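Local coordinates for protein thiol-disulfide oxidoreductase (Bacteroides thetaiotaomicron, PDB 3FW2) that probably acts as a thiol-disulfide oxidoreductase of the TlpA-like family, this chain being its C-terminal thioredoxin-like domain, at residues 16-24 against 94-102. Numbering follows the deposited sequence.
Sequences LPNAKGEKI and DWEQVCDFG
Val98 fits its two methyl groups against different parts of the hairpin 16-24, a compact example of how an edge strand can be covered by a small antiparallel unit from elsewhere in the chain. With chi1 at -61°, CG1 stands anti to the carbonyl carbon and lies 3.7 Å from CG1 of Ile24, on the second hairpin strand. The other methyl, CG2, meets Leu16 on the first strand, 3.7 Å from its CB, the two side chains crossing at about a right angle. Leu16 reaches on past the valine, and its CD2 lies 3.6 Å from OD2 of Asp100, whose OD1 is hydrogen-bonded to Ser106 OG and, closing an Asx turn, to Gly102 N. Pro17 joins the backbones: its carbonyl oxygen accepts a nearly straight hydrogen bond from Cys99 N (3.0 Å), while its ring packs against segment 94-102, with CG of Pro17 3.3 Å from Cys99 O.

Polar links continue the seam into the type I turn Asn18-Gly21. The amide nitrogen ND2 of Asn18 donates in its own plane to Glu96 OE2 (3.2 Å); in one of the two modelled conformers of Glu22 it also donates to Glu22 OE2. Its OD1 accepts from Glu22 N, which ties the side chain to the turn. One water links Ala19 N to Gln97 O.

Within this chain, strand 96-98 is an outermost strand of the thioredoxin-like central sheet and pairs in parallel with strand 70-76, whose Ile75 touches both Leu16 and Val98. Phe31 adjoins Ile24 and Glu96, whereas Gln97 and Cys99 pack on Trp84 of helix 81-90.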
# COMPACT_ATOMS: atom_id res chain seq x y z
N LEU A 16 3.28 -18.97 -0.19
CA LEU A 16 3.62 -17.96 -1.16
C LEU A 16 4.84 -18.35 -1.96
O LEU A 16 5.83 -18.85 -1.37
CB LEU A 16 3.88 -16.63 -0.41
CG LEU A 16 2.66 -16.01 0.27
CD1 LEU A 16 3.03 -14.89 1.28
CD2 LEU A 16 1.62 -15.51 -0.73
N PRO A 17 4.84 -18.06 -3.27
CA PRO A 17 5.97 -18.51 -4.11
C PRO A 17 7.20 -17.62 -4.07
O PRO A 17 7.06 -16.38 -4.06
CB PRO A 17 5.36 -18.49 -5.52
CG PRO A 17 4.32 -17.42 -5.47
CD PRO A 17 3.76 -17.47 -4.08
N ASN A 18 8.37 -18.23 -3.98
CA ASN A 18 9.65 -17.55 -4.09
C ASN A 18 10.01 -17.27 -5.55
O ASN A 18 9.16 -17.47 -6.43
CB ASN A 18 10.73 -18.29 -3.31
CG ASN A 18 11.12 -19.61 -3.93
OD1 ASN A 18 10.74 -19.92 -5.06
ND2 ASN A 18 11.94 -20.39 -3.19
N ALA A 19 11.22 -16.79 -5.82
CA ALA A 19 11.53 -16.37 -7.18
C ALA A 19 11.53 -17.54 -8.15
O ALA A 19 11.22 -17.37 -9.32
CB ALA A 19 12.87 -15.58 -7.23
N LYS A 20 11.81 -18.73 -7.64
CA LYS A 20 11.76 -19.94 -8.46
C LYS A 20 10.37 -20.56 -8.50
O LYS A 20 10.24 -21.61 -9.06
CB LYS A 20 12.74 -20.95 -7.91
CG LYS A 20 14.18 -20.52 -8.00
CD LYS A 20 14.99 -21.36 -7.03
CE LYS A 20 16.43 -21.60 -7.45
NZ LYS A 20 17.25 -21.81 -6.19
N GLY A 21 9.38 -19.95 -7.85
CA GLY A 21 8.01 -20.42 -7.81
C GLY A 21 7.70 -21.51 -6.80
O GLY A 21 6.62 -22.09 -6.82
N GLU A 22 8.65 -21.81 -5.94
CA GLU A 22 8.43 -22.81 -4.89
C GLU A 22 7.59 -22.16 -3.79
O GLU A 22 7.87 -21.05 -3.35
CB GLU A 22 9.73 -23.28 -4.24
CG GLU A 22 10.94 -23.68 -5.10
CD GLU A 22 12.21 -23.66 -4.21
OE1 GLU A 22 12.31 -24.54 -3.33
OE2 GLU A 22 13.06 -22.74 -4.31
N LYS A 23 6.54 -22.86 -3.34
CA LYS A 23 5.70 -22.31 -2.26
C LYS A 23 6.39 -22.41 -0.91
O LYS A 23 6.85 -23.46 -0.50
CB LYS A 23 4.31 -23.00 -2.19
CG LYS A 23 3.50 -22.85 -3.46
CD LYS A 23 3.13 -21.43 -3.79
CE LYS A 23 2.19 -21.36 -5.00
NZ LYS A 23 0.74 -21.41 -4.60
N ILE A 24 6.43 -21.29 -0.19
CA ILE A 24 7.10 -21.21 1.08
C ILE A 24 6.05 -20.93 2.15
O ILE A 24 5.18 -20.06 1.94
CB ILE A 24 8.11 -20.02 1.11
CG1 ILE A 24 9.15 -20.17 0.02
CG2 ILE A 24 8.74 -19.82 2.48
CD1 ILE A 24 10.00 -21.49 0.12
N ASP A 94 18.73 -10.41 0.48
CA ASP A 94 19.32 -11.71 0.27
C ASP A 94 18.72 -12.88 1.08
O ASP A 94 19.02 -14.03 0.82
CB ASP A 94 20.83 -11.66 0.60
CG ASP A 94 21.64 -10.87 -0.40
OD1 ASP A 94 21.16 -10.66 -1.54
OD2 ASP A 94 22.77 -10.44 0.02
N TRP A 95 17.88 -12.55 2.06
CA TRP A 95 17.03 -13.52 2.74
C TRP A 95 15.91 -13.94 1.83
O TRP A 95 15.69 -13.35 0.77
CB TRP A 95 16.51 -12.97 4.05
CG TRP A 95 15.81 -11.62 4.01
CD1 TRP A 95 14.45 -11.43 4.16
CD2 TRP A 95 16.39 -10.30 3.97
NE1 TRP A 95 14.17 -10.10 4.08
CE2 TRP A 95 15.33 -9.40 3.98
CE3 TRP A 95 17.71 -9.80 3.87
CZ2 TRP A 95 15.52 -8.02 3.91
CZ3 TRP A 95 17.89 -8.44 3.77
CH2 TRP A 95 16.80 -7.56 3.82
N GLU A 96 15.22 -15.00 2.22
CA GLU A 96 14.19 -15.55 1.31
C GLU A 96 13.14 -14.49 1.00
O GLU A 96 12.75 -13.72 1.87
CB GLU A 96 13.54 -16.78 1.93
CG GLU A 96 12.49 -17.49 1.03
CD GLU A 96 13.03 -17.99 -0.30
OE1 GLU A 96 13.38 -17.17 -1.19
OE2 GLU A 96 13.09 -19.22 -0.45
N GLN A 97 12.68 -14.49 -0.24
CA GLN A 97 11.75 -13.51 -0.75
C GLN A 97 10.59 -14.21 -1.47
O GLN A 97 10.79 -15.10 -2.32
CB GLN A 97 12.42 -12.58 -1.73
CG GLN A 97 13.59 -11.84 -1.19
CD GLN A 97 13.21 -10.84 -0.07
OE1 GLN A 97 12.16 -10.21 -0.14
NE2 GLN A 97 14.08 -10.72 0.94
N VAL A 98 9.38 -13.81 -1.13
CA VAL A 98 8.18 -14.34 -1.80
C VAL A 98 7.24 -13.23 -2.24
O VAL A 98 7.29 -12.10 -1.70
CB VAL A 98 7.43 -15.34 -0.88
CG1 VAL A 98 8.32 -16.59 -0.49
CG2 VAL A 98 6.86 -14.63 0.35
N CYS A 99 6.39 -13.55 -3.24
CA CYS A 99 5.44 -12.62 -3.80
C CYS A 99 4.47 -13.39 -4.70
O CYS A 99 4.91 -14.14 -5.54
CB CYS A 99 6.17 -11.55 -4.62
SG CYS A 99 5.07 -10.26 -5.23
N ASP A 100 3.17 -13.18 -4.54
CA ASP A 100 2.18 -13.85 -5.39
C ASP A 100 1.56 -12.88 -6.39
O ASP A 100 0.67 -13.22 -7.15
CB ASP A 100 1.13 -14.58 -4.57
CG ASP A 100 0.16 -13.68 -3.87
OD1 ASP A 100 0.24 -12.44 -3.98
OD2 ASP A 100 -0.73 -14.25 -3.17
N PHE A 101 2.10 -11.66 -6.44
CA PHE A 101 1.65 -10.61 -7.37
C PHE A 101 0.24 -10.16 -7.26
O PHE A 101 -0.25 -9.43 -8.14
CB PHE A 101 2.06 -10.99 -8.84
CG PHE A 101 3.40 -11.57 -8.88
CD1 PHE A 101 4.50 -10.77 -8.59
CD2 PHE A 101 3.58 -12.93 -9.03
CE1 PHE A 101 5.74 -11.31 -8.51
CE2 PHE A 101 4.85 -13.47 -8.97
CZ PHE A 101 5.91 -12.67 -8.70
N GLY A 102 -0.41 -10.44 -6.15
CA GLY A 102 -1.77 -9.91 -5.92
C GLY A 102 -1.76 -8.44 -5.47
O GLY A 102 -2.79 -7.79 -5.44
O HOH W 1 6.94 -15.56 -7.18
O HOH W 2 13.00 -15.76 -3.90